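Local coordinates for 6-O-methylguanine DNA methyltransferase (Enterococcus faecalis, PDB 2B6C), which is of unknown function but is predicted to act in the repair of alkylated DNA, as an AlkD-like all-helical protein, at residues Q100-W104 and D105-A109; V74-D77 and L78-N82; Y133-N137 and F138-R142; F173-Q176 and K177-W181; D158-K161 and K162-Y166. All blocks are in the same frame, centred on the assembly; numbering follows the deposited sequence. Where two conformers were deposited one is given.

Interaction 1. Residues Q100-W104 and D105-A109; sequences QKAWW and DSVDA
Trp103, the N-cap residue of helix 104-120, and Trp104 meet the first turn of that helix through both backbone and side chains. Val107 N gives a hydrogen bond to Trp103 O at 3.1 Å and Asp108 N one to Trp104 O at 3.0 Å. The close-packed part centres on Asp105. Its CB sits over one face of the Trp104 indole, 4.2 Å from the centroid of the six-membered ring, as a CH-pi contact. With CG between backbone N and carbonyl carbon (chi1 60°), its OD1 lies near the plane of the Trp103 ring, at the edge, and 3.3 Å from Trp103 CB. The side towards Gln100 is looser: Ala102 CB touches Val107 CG2 at 3.9 Å, and beyond it a water accepts from Ser106 OG and donates to Gln100 O, while Lys101 turns its chain away to reach Tyr64 O. Asp105 is buried but well matched, OD1 by a salt bridge to Arg69 and OD2 by Tyr73 OH; Asp108 pairs with Arg142. The helix start thus joins aromatic surfaces to carboxylates whose polar needs are met by neighbouring helices.

Interaction 2. Residues V74-D77 and L78-N82; sequences VAID and LALQN
Leu80 lays its CD1 methyl against CG2 of Ile76, one turn earlier on helix 69-81, at 4.1 Å. The same methyl is also 4.0 Å from Asp77 OD1, and so borders both an apolar and a charged neighbour. Ile76 offers CG2 because that branch is anti to the backbone N while CG1 (chi1 -56°) points back beside it. On another side of the helix Val74 CG1 approaches Leu78 CD1 more loosely, at 4.3 Å. Beneath these side chains runs a regular ladder: Leu78 N to Val74 O, Ala79 N to Ala75 O, Leu80 N to Ile76 O (2.7 Å) and Gln81 N to Asp77 O (2.8 Å). At the C-terminal end Asn82 folds its amide back, ND2 giving Leu78 O an almost linear bond (2.7 Å, 176°) that lies in both the carbonyl and the amide planes; the backbone N of Asn82 makes weak bonds to Leu78 O and Ala79 O. A water donates to Gln81 OE1 at 2.8 Å and weakly to Asp77 OD1, while Asp77 OD2 forms a salt bridge with Arg37. The segment is wedged among three other helices: Ile76, Ala79 and Leu80 pack on helix 104-120, Val74 and Leu78 on helix 34-48, and Ala75 and Leu78 on helix 53-65.

Interaction 3. Residues Y133-N137 and F138-R142; sequences YGAEN and FWNRR. With SO4 (sulfate ion), chain I.
Sulfate O4 is gripped from two directions, by the backbone N of Asn137 at 2.9 Å and by the side-chain ND2 of Asn140 at 3.2 Å. Glu136 N adds a third bond, to sulfate O2 at 3.0 Å, and Lys95 NZ also bonds to the sulfate. Ala135 CB touches both Asn140 CB, at 3.5 Å, and the anion. Asn137 also serves the helix. With CG anti to the backbone N (chi1 -176°), its OD1 turns to the start of helix 138-146 and accepts from Trp139 N at 2.9 Å; the donor lies in the amide carbonyl plane, although the hydrogen bond is bent (138°). Arg141 returns to the loop from one turn further on. A bend at chi3 (-51°) lets NH1 reach Ala135 O at 2.9 Å, the oxygen standing somewhat out of the guanidinium plane, while NE pairs with Asp167. The backbone bond from Arg141 N to Asn137 O is long and weak. A water accepts from Phe138 N, occupying another N-H of the first turn. The sulfate probably came from the crystallisation liquor, and no natural ligand is implied. The result is an asparagine N-cap, with the anion held beside the first turn by loop N-H groups and the Asn140 amide.

Interaction 4. Residues F173-Q176 and K177-W181; sequences FFIQ and KAIGW
Phe173 has CG anti to its own N (chi1 168°), and Lys177 bends at chi2 (-74°); together these torsions set the phenyl ring and the lysine chain side by side, pointing the same way. Lys177 CB lies over one face of the ring, and its CG comes closest, 3.7 Å from Phe173 CZ. Further along, the lysine CD lies over a face of the Trp181 indole, 3.9 Å above its plane, before NZ reaches a salt bridge with Glu210. Phe173 CD2 lies over the centre of the neighbouring Phe174 ring. On another flank Gln176, bent at chi2, runs alongside Ile179, whose CD1 touches the amide at both OE1 and NE2, 3.7 Å from each. That amide is buried, yet Ser204 OG meets OE1 and Thr170 O accepts from NE2. Ile175 CG2 and Ile179 CD1 lie only loosely together, at 4.4 Å. The helix backbone is bonded from Lys177 N to Phe173 O and from Ile179 N to Ile175 O, both 2.9 Å, and from Gly180 N to Gln176 O at 3.0 Å. Lys177 thus packs its methylene groups on rings and sends its charge to Glu210, whereas the Gln176 amide itself lies against a methyl and has its polar atoms met by Ser204 and Thr170.

Interaction 5. Residues D158-K161 and K162-Y166; sequences DLLK and KAIIY
Helix 157-166 belongs to an all-helical fold, consistent with the helical-repeat architecture of AlkD-like proteins, and within it residues one turn apart, Leu160 with Ile164 and Lys161 with Ile165, form two flanking contacts. On the buried flank the terminal methyls Leu160 CD1 and Ile164 CD1 meet at 3.8 Å. Leu160 has CG anti to the backbone N (chi1 176°), and Ile164 places CG1 on the side of its own N, which carries CD1 back towards the leucine. On the outer flank Lys161 is extended through its whole length, and Ile165 CD1 lies against its methylene groups, 3.8 Å from CG and 4.0 Å from CE. The ammonium at its end travels on to a salt bridge with Glu200. Lys162 instead bends at chi3 (72°), passes Leu159 at a loose 4.4 Å between CE and CD2, and makes a cation-pi contact with Tyr133. The backbone beneath is regular, with Ala163 N to Leu159 O at 2.9 Å, Ile164 N to Leu160 O at 3.0 Å and Ile165 N to Lys161 O at 2.9 Å. Leu159, Lys162 and Ala163 lean on Phe129 of helix 125-132; Leu160 and Ile164 face helix 173-186, and Ala163 and Ile164 also touch Leu145 of helix 138-146, so the helix is packed between its neighbours while Ile165 and Tyr166 remain exposed.

Overall arrangement
From the N terminus the order is interaction 2, 1, 3, 5 and 4. Each contact is closed within one continuous run, so none nests within or crosses another: interactions 2, 4 and 5 are turns of single helices, while 1 and 3 join a loop to the helix it opens. Interactions 2 and 1 meet where Ile76 packs on helix 104-120. Interactions 1, 3 and 4 form one cluster, with Arg142 salt-bridged to Asp108 and probably hydrogen-bonded to Phe174 O, and Phe174 against Trp103, Trp104 and Trp139. Tyr133 and Arg141 join interaction 3 to Tyr166 of interaction 5, and Ile164 meets Ile179 of interaction 4. Interactions 2 and 5, centres about 28 Å apart, lie on opposite sides of the chain's centre.

Interaction 1. Residues Q100-W104 and D105-A109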
# COMPACT_ATOMS: atom_id res chain seq x y z
N GLN B 100 17.18 21.14 2.50
CA GLN B 100 16.25 22.27 2.69
C GLN B 100 15.44 22.19 3.99
O GLN B 100 14.83 21.14 4.29
CB GLN B 100 15.27 22.43 1.53
CG GLN B 100 15.84 22.53 0.13
CD GLN B 100 14.69 22.63 -0.89
OE1 GLN B 100 13.75 23.41 -0.71
NE2 GLN B 100 14.75 21.84 -1.94
N LYS B 101 15.44 23.31 4.74
CA LYS B 101 14.77 23.41 6.03
C LYS B 101 15.16 22.19 6.92
O LYS B 101 14.31 21.55 7.53
CB LYS B 101 13.23 23.49 5.86
CG LYS B 101 12.79 24.46 4.76
CD LYS B 101 11.28 24.66 4.81
CE LYS B 101 10.81 25.91 4.09
NZ LYS B 101 9.41 26.18 4.53
N ALA B 102 16.45 21.90 6.96
CA ALA B 102 16.95 20.66 7.51
C ALA B 102 17.21 20.73 9.00
O ALA B 102 17.87 21.66 9.50
CB ALA B 102 18.24 20.24 6.80
N TRP B 103 16.70 19.70 9.69
CA TRP B 103 17.02 19.46 11.09
C TRP B 103 16.72 17.97 11.27
O TRP B 103 16.23 17.36 10.33
CB TRP B 103 16.15 20.34 12.01
CG TRP B 103 16.57 20.39 13.46
CD1 TRP B 103 15.83 20.02 14.54
CD2 TRP B 103 17.84 20.86 13.97
NE1 TRP B 103 16.55 20.24 15.70
CE2 TRP B 103 17.77 20.77 15.38
CE3 TRP B 103 19.00 21.38 13.37
CZ2 TRP B 103 18.83 21.15 16.20
CZ3 TRP B 103 20.06 21.77 14.21
CH2 TRP B 103 19.97 21.64 15.60
N TRP B 104 16.96 17.38 12.44
CA TRP B 104 16.84 15.91 12.51
C TRP B 104 15.40 15.44 12.23
O TRP B 104 15.17 14.34 11.75
CB TRP B 104 17.36 15.38 13.86
CG TRP B 104 16.55 15.87 15.05
CD1 TRP B 104 16.86 16.93 15.89
CD2 TRP B 104 15.30 15.35 15.52
NE1 TRP B 104 15.88 17.08 16.84
CE2 TRP B 104 14.92 16.13 16.65
CE3 TRP B 104 14.48 14.26 15.13
CZ2 TRP B 104 13.75 15.88 17.37
CZ3 TRP B 104 13.30 14.03 15.84
CH2 TRP B 104 12.95 14.83 16.95
N ASP B 105 14.41 16.29 12.53
CA ASP B 105 13.02 15.93 12.38
C ASP B 105 12.62 15.72 10.90
O ASP B 105 12.00 14.69 10.56
CB ASP B 105 12.10 16.91 13.12
CG ASP B 105 12.21 18.36 12.63
OD1 ASP B 105 13.29 18.76 12.15
OD2 ASP B 105 11.21 19.12 12.72
N SER B 106 12.97 16.66 10.03
CA SER B 106 12.70 16.50 8.58
C SER B 106 13.62 15.51 7.88
O SER B 106 13.19 14.77 7.02
CB SER B 106 12.73 17.84 7.83
OG SER B 106 14.06 18.36 7.78
N VAL B 107 14.91 15.52 8.22
CA VAL B 107 15.90 14.64 7.59
C VAL B 107 15.61 13.15 7.89
O VAL B 107 15.72 12.30 6.99
CB VAL B 107 17.36 15.04 8.00
CG1 VAL B 107 18.39 14.01 7.49
CG2 VAL B 107 17.69 16.43 7.45
N ASP B 108 15.25 12.85 9.14
CA ASP B 108 14.89 11.49 9.53
C ASP B 108 13.57 11.09 8.87
O ASP B 108 13.40 9.95 8.50
CB ASP B 108 14.79 11.33 11.06
CG ASP B 108 16.15 11.43 11.76
OD1 ASP B 108 17.20 11.40 11.09
OD2 ASP B 108 16.17 11.53 13.02
N ALA B 109 12.62 12.03 8.75
CA ALA B 109 11.41 11.75 7.93
C ALA B 109 11.76 11.49 6.45
O ALA B 109 11.25 10.53 5.87
CB ALA B 109 10.36 12.86 8.06
O HOH W 1 15.16 18.53 5.50

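Interaction 2. Residues V74-D77 and L78-N82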
# COMPACT_ATOMS: atom_id res chain seq x y z
N VAL B 74 3.69 17.37 6.50
CA VAL B 74 2.67 17.07 5.51
C VAL B 74 3.27 16.75 4.15
O VAL B 74 2.94 15.71 3.57
CB VAL B 74 1.56 18.17 5.38
CG1 VAL B 74 0.63 17.86 4.18
CG2 VAL B 74 0.78 18.27 6.68
N ALA B 75 4.17 17.59 3.65
CA ALA B 75 4.88 17.30 2.40
C ALA B 75 5.54 15.90 2.36
O ALA B 75 5.41 15.16 1.38
CB ALA B 75 5.92 18.38 2.08
N ILE B 76 6.27 15.56 3.42
CA ILE B 76 7.00 14.27 3.45
C ILE B 76 6.01 13.10 3.56
O ILE B 76 6.24 12.03 2.97
CB ILE B 76 8.08 14.23 4.58
CG1 ILE B 76 9.04 15.42 4.38
CG2 ILE B 76 8.85 12.89 4.51
CD1 ILE B 76 10.06 15.73 5.53
N ASP B 77 4.90 13.30 4.28
CA ASP B 77 3.82 12.29 4.33
C ASP B 77 3.22 12.07 2.94
O ASP B 77 2.89 10.96 2.59
CB ASP B 77 2.70 12.67 5.33
CG ASP B 77 3.04 12.32 6.76
OD1 ASP B 77 4.02 11.56 7.02
OD2 ASP B 77 2.32 12.82 7.66
N LEU B 78 3.08 13.13 2.15
CA LEU B 78 2.58 12.98 0.78
C LEU B 78 3.50 12.08 -0.07
O LEU B 78 3.02 11.23 -0.84
CB LEU B 78 2.40 14.33 0.07
CG LEU B 78 1.20 15.14 0.56
CD1 LEU B 78 1.31 16.59 0.08
CD2 LEU B 78 -0.10 14.53 0.04
N ALA B 79 4.79 12.28 0.11
CA ALA B 79 5.79 11.49 -0.57
C ALA B 79 5.79 10.07 -0.03
O ALA B 79 5.76 9.10 -0.79
CB ALA B 79 7.19 12.16 -0.41
N LEU B 80 5.81 9.93 1.29
CA LEU B 80 5.78 8.61 1.91
C LEU B 80 4.55 7.76 1.51
O LEU B 80 4.67 6.58 1.23
CB LEU B 80 5.77 8.77 3.43
CG LEU B 80 7.10 8.66 4.13
CD1 LEU B 80 6.94 9.38 5.47
CD2 LEU B 80 7.39 7.15 4.30
N GLN B 81 3.38 8.38 1.52
CA GLN B 81 2.13 7.71 1.12
C GLN B 81 2.08 7.26 -0.34
O GLN B 81 1.37 6.33 -0.67
CB GLN B 81 0.91 8.61 1.42
CG GLN B 81 0.59 8.79 2.90
CD GLN B 81 0.79 7.54 3.77
OE1 GLN B 81 1.83 7.37 4.43
NE2 GLN B 81 -0.21 6.67 3.79
N ASN B 82 2.80 7.97 -1.20
CA ASN B 82 2.80 7.70 -2.63
C ASN B 82 4.12 7.09 -3.09
O ASN B 82 4.45 7.14 -4.28
CB ASN B 82 2.49 8.99 -3.40
CG ASN B 82 1.07 9.48 -3.16
OD1 ASN B 82 0.14 9.05 -3.85
ND2 ASN B 82 0.89 10.36 -2.17
O HOH W 2 2.86 8.91 6.58

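Interaction 3. Residues Y133-N137 and F138-R142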
# COMPACT_ATOMS: atom_id res chain seq x y z
N TYR B 133 26.03 9.14 -0.12
CA TYR B 133 27.37 8.80 0.38
C TYR B 133 28.40 9.91 0.05
O TYR B 133 28.50 10.32 -1.10
CB TYR B 133 27.86 7.45 -0.21
CG TYR B 133 29.31 7.21 0.08
CD1 TYR B 133 29.72 6.84 1.36
CD2 TYR B 133 30.30 7.42 -0.91
CE1 TYR B 133 31.04 6.67 1.67
CE2 TYR B 133 31.65 7.22 -0.61
CZ TYR B 133 32.01 6.86 0.70
OH TYR B 133 33.34 6.67 1.06
N GLY B 134 29.18 10.34 1.04
CA GLY B 134 30.20 11.40 0.84
C GLY B 134 29.69 12.79 0.44
O GLY B 134 30.45 13.63 -0.03
N ALA B 135 28.39 13.04 0.61
CA ALA B 135 27.84 14.39 0.34
C ALA B 135 28.57 15.44 1.19
O ALA B 135 29.06 15.12 2.28
CB ALA B 135 26.37 14.39 0.65
N GLU B 136 28.68 16.68 0.70
CA GLU B 136 29.19 17.78 1.51
C GLU B 136 28.30 18.11 2.72
O GLU B 136 28.80 18.47 3.77
CB GLU B 136 29.34 19.07 0.68
CG GLU B 136 30.09 18.91 -0.59
CD GLU B 136 30.96 20.12 -0.91
OE1 GLU B 136 32.12 20.18 -0.39
OE2 GLU B 136 30.49 21.00 -1.68
N ASN B 137 26.99 18.04 2.56
CA ASN B 137 26.08 18.42 3.64
C ASN B 137 25.89 17.22 4.58
O ASN B 137 25.52 16.14 4.12
CB ASN B 137 24.76 18.94 3.03
CG ASN B 137 23.78 19.46 4.06
OD1 ASN B 137 23.52 18.81 5.07
ND2 ASN B 137 23.21 20.59 3.79
N PHE B 138 26.20 17.38 5.87
CA PHE B 138 26.19 16.24 6.79
C PHE B 138 24.79 15.65 6.94
O PHE B 138 24.67 14.45 7.25
CB PHE B 138 26.83 16.54 8.18
CG PHE B 138 25.97 17.39 9.09
CD1 PHE B 138 24.87 16.86 9.75
CD2 PHE B 138 26.28 18.74 9.29
CE1 PHE B 138 24.08 17.64 10.61
CE2 PHE B 138 25.49 19.54 10.13
CZ PHE B 138 24.38 18.96 10.80
N TRP B 139 23.75 16.46 6.72
CA TRP B 139 22.37 15.94 6.75
C TRP B 139 22.17 14.87 5.67
O TRP B 139 21.54 13.84 5.95
CB TRP B 139 21.33 17.04 6.59
CG TRP B 139 21.27 17.96 7.74
CD1 TRP B 139 21.53 19.33 7.73
CD2 TRP B 139 20.92 17.63 9.09
NE1 TRP B 139 21.39 19.84 8.98
CE2 TRP B 139 21.01 18.83 9.85
CE3 TRP B 139 20.55 16.44 9.74
CZ2 TRP B 139 20.74 18.88 11.23
CZ3 TRP B 139 20.28 16.50 11.14
CH2 TRP B 139 20.37 17.70 11.85
N ASN B 140 22.71 15.10 4.46
CA ASN B 140 22.68 14.06 3.43
C ASN B 140 23.41 12.77 3.86
O ASN B 140 22.95 11.68 3.57
CB ASN B 140 23.22 14.53 2.08
CG ASN B 140 22.26 15.42 1.33
OD1 ASN B 140 21.04 15.19 1.34
ND2 ASN B 140 22.79 16.44 0.66
N ARG B 141 24.57 12.91 4.51
CA ARG B 141 25.34 11.74 4.98
C ARG B 141 24.66 11.02 6.14
O ARG B 141 24.80 9.80 6.28
CB ARG B 141 26.75 12.17 5.37
CG ARG B 141 27.46 12.84 4.19
CD ARG B 141 28.99 12.73 4.38
NE ARG B 141 29.45 13.19 5.68
CZ ARG B 141 29.60 14.47 6.04
NH1 ARG B 141 29.28 15.46 5.20
NH2 ARG B 141 30.06 14.75 7.25
N ARG B 142 23.90 11.77 6.95
CA ARG B 142 22.99 11.15 7.89
C ARG B 142 22.00 10.15 7.21
O ARG B 142 21.73 9.06 7.75
CB ARG B 142 22.27 12.21 8.74
CG ARG B 142 21.32 11.60 9.80
CD ARG B 142 20.92 12.65 10.85
NE ARG B 142 19.82 12.22 11.71
CZ ARG B 142 19.96 11.97 13.02
NH1 ARG B 142 18.89 11.63 13.74
NH2 ARG B 142 21.16 12.07 13.63
S SO4 I . 25.74 17.46 -1.40
O1 SO4 I . 25.19 18.62 -2.10
O2 SO4 I . 27.14 17.22 -1.81
O3 SO4 I . 24.99 16.27 -1.82
O4 SO4 I . 25.65 17.68 0.06
O HOH W 3 27.31 20.00 6.35

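Interaction 4. Residues F173-Q176 and K177-W181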
# COMPACT_ATOMS: atom_id res chain seq x y z
N PHE B 173 27.64 15.87 16.27
CA PHE B 173 26.67 15.09 17.04
C PHE B 173 25.68 14.32 16.16
O PHE B 173 25.45 13.14 16.38
CB PHE B 173 25.90 15.97 18.05
CG PHE B 173 24.69 15.29 18.67
CD1 PHE B 173 24.83 14.45 19.79
CD2 PHE B 173 23.41 15.45 18.10
CE1 PHE B 173 23.71 13.81 20.35
CE2 PHE B 173 22.29 14.81 18.65
CZ PHE B 173 22.44 13.98 19.78
N PHE B 174 25.08 14.97 15.18
CA PHE B 174 24.05 14.30 14.38
C PHE B 174 24.64 13.23 13.47
O PHE B 174 23.92 12.38 12.95
CB PHE B 174 23.25 15.30 13.56
CG PHE B 174 22.37 16.20 14.39
CD1 PHE B 174 22.72 17.54 14.59
CD2 PHE B 174 21.20 15.71 14.98
CE1 PHE B 174 21.89 18.37 15.37
CE2 PHE B 174 20.39 16.55 15.76
CZ PHE B 174 20.74 17.87 15.94
N ILE B 175 25.95 13.28 13.26
CA ILE B 175 26.61 12.24 12.50
C ILE B 175 27.00 11.08 13.42
O ILE B 175 26.72 9.92 13.10
CB ILE B 175 27.80 12.81 11.67
CG1 ILE B 175 27.29 13.59 10.46
CG2 ILE B 175 28.76 11.71 11.30
CD1 ILE B 175 26.66 12.72 9.34
N GLN B 176 27.56 11.38 14.58
CA GLN B 176 27.99 10.29 15.46
C GLN B 176 26.76 9.50 15.98
O GLN B 176 26.81 8.27 16.08
CB GLN B 176 28.87 10.80 16.61
CG GLN B 176 30.27 11.28 16.16
CD GLN B 176 30.99 10.19 15.43
OE1 GLN B 176 30.90 9.04 15.83
NE2 GLN B 176 31.66 10.51 14.34
N LYS B 177 25.69 10.22 16.28
CA LYS B 177 24.40 9.65 16.63
C LYS B 177 23.89 8.72 15.54
O LYS B 177 23.40 7.64 15.84
CB LYS B 177 23.39 10.77 16.80
CG LYS B 177 22.66 10.73 18.11
CD LYS B 177 21.65 9.63 18.11
CE LYS B 177 20.65 9.86 19.19
NZ LYS B 177 20.61 8.69 20.13
N ALA B 178 24.03 9.14 14.28
CA ALA B 178 23.61 8.34 13.12
C ALA B 178 24.46 7.07 12.97
O ALA B 178 23.93 6.01 12.63
CB ALA B 178 23.67 9.18 11.85
N ILE B 179 25.75 7.17 13.27
CA ILE B 179 26.61 5.98 13.28
C ILE B 179 26.16 4.99 14.36
O ILE B 179 26.03 3.80 14.07
CB ILE B 179 28.11 6.31 13.48
CG1 ILE B 179 28.64 7.11 12.29
CG2 ILE B 179 28.98 5.01 13.71
CD1 ILE B 179 30.05 7.65 12.56
N GLY B 180 25.91 5.48 15.57
CA GLY B 180 25.48 4.62 16.67
C GLY B 180 24.14 3.93 16.42
O GLY B 180 23.99 2.75 16.69
N TRP B 181 23.15 4.68 15.95
CA TRP B 181 21.86 4.12 15.52
C TRP B 181 22.00 3.05 14.43
O TRP B 181 21.27 2.05 14.45
CB TRP B 181 20.99 5.23 14.95
CG TRP B 181 20.07 5.96 15.94
CD1 TRP B 181 20.04 5.85 17.32
CD2 TRP B 181 19.08 6.94 15.58
NE1 TRP B 181 19.04 6.69 17.84
CE2 TRP B 181 18.46 7.38 16.80
CE3 TRP B 181 18.65 7.50 14.35
CZ2 TRP B 181 17.42 8.35 16.82
CZ3 TRP B 181 17.63 8.48 14.37
CH2 TRP B 181 17.02 8.88 15.60

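Interaction 5. Residues D158-K161 and K162-Y166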
# COMPACT_ATOMS: atom_id res chain seq x y z
N ASP B 158 28.68 -3.83 3.29
CA ASP B 158 29.80 -3.09 2.74
C ASP B 158 29.51 -1.60 2.65
O ASP B 158 30.37 -0.79 2.89
CB ASP B 158 30.12 -3.65 1.35
CG ASP B 158 30.60 -5.08 1.41
OD1 ASP B 158 31.39 -5.40 2.34
OD2 ASP B 158 30.21 -5.87 0.52
N LEU B 159 28.28 -1.27 2.27
CA LEU B 159 27.90 0.13 2.15
C LEU B 159 27.78 0.77 3.52
O LEU B 159 28.26 1.88 3.74
CB LEU B 159 26.62 0.29 1.31
CG LEU B 159 26.73 -0.18 -0.16
CD1 LEU B 159 25.43 0.12 -0.91
CD2 LEU B 159 27.91 0.43 -0.88
N LEU B 160 27.18 0.04 4.46
CA LEU B 160 27.07 0.48 5.84
C LEU B 160 28.46 0.76 6.39
O LEU B 160 28.73 1.86 6.91
CB LEU B 160 26.33 -0.55 6.71
CG LEU B 160 26.23 -0.22 8.23
CD1 LEU B 160 25.59 1.17 8.52
CD2 LEU B 160 25.51 -1.33 8.96
N LYS B 161 29.33 -0.23 6.28
CA LYS B 161 30.69 -0.14 6.75
C LYS B 161 31.40 1.06 6.11
O LYS B 161 32.04 1.82 6.83
CB LYS B 161 31.46 -1.43 6.48
CG LYS B 161 32.90 -1.39 6.95
CD LYS B 161 33.60 -2.78 6.83
CE LYS B 161 35.04 -2.73 7.36
NZ LYS B 161 35.78 -4.01 7.03
N LYS B 162 31.27 1.21 4.79
CA LYS B 162 31.90 2.33 4.07
C LYS B 162 31.47 3.69 4.58
O LYS B 162 32.32 4.57 4.81
CB LYS B 162 31.65 2.25 2.55
CG LYS B 162 32.49 3.26 1.76
CD LYS B 162 32.42 3.02 0.25
CE LYS B 162 31.06 3.40 -0.33
NZ LYS B 162 31.18 3.54 -1.83
N ALA B 163 30.16 3.86 4.81
CA ALA B 163 29.64 5.11 5.35
C ALA B 163 30.16 5.41 6.75
O ALA B 163 30.44 6.58 7.07
CB ALA B 163 28.13 5.17 5.32
N ILE B 164 30.28 4.38 7.58
CA ILE B 164 30.76 4.59 8.95
C ILE B 164 32.24 4.99 8.92
O ILE B 164 32.65 5.92 9.63
CB ILE B 164 30.54 3.37 9.86
CG1 ILE B 164 29.05 3.12 10.06
CG2 ILE B 164 31.28 3.54 11.23
CD1 ILE B 164 28.71 1.75 10.60
N ILE B 165 33.01 4.29 8.08
CA ILE B 165 34.43 4.59 7.88
C ILE B 165 34.61 6.08 7.50
O ILE B 165 35.46 6.79 8.08
CB ILE B 165 35.10 3.64 6.83
CG1 ILE B 165 35.46 2.27 7.46
CG2 ILE B 165 36.36 4.27 6.25
CD1 ILE B 165 35.70 1.13 6.45
N TYR B 166 33.78 6.55 6.57
CA TYR B 166 33.86 7.91 6.07
C TYR B 166 33.69 8.97 7.16
O TYR B 166 34.39 9.98 7.15
CB TYR B 166 32.82 8.12 4.98
CG TYR B 166 32.95 9.45 4.26
CD1 TYR B 166 33.76 9.57 3.11
CD2 TYR B 166 32.29 10.59 4.73
CE1 TYR B 166 33.89 10.80 2.46
CE2 TYR B 166 32.41 11.80 4.09
CZ TYR B 166 33.21 11.92 2.96
OH TYR B 166 33.30 13.14 2.33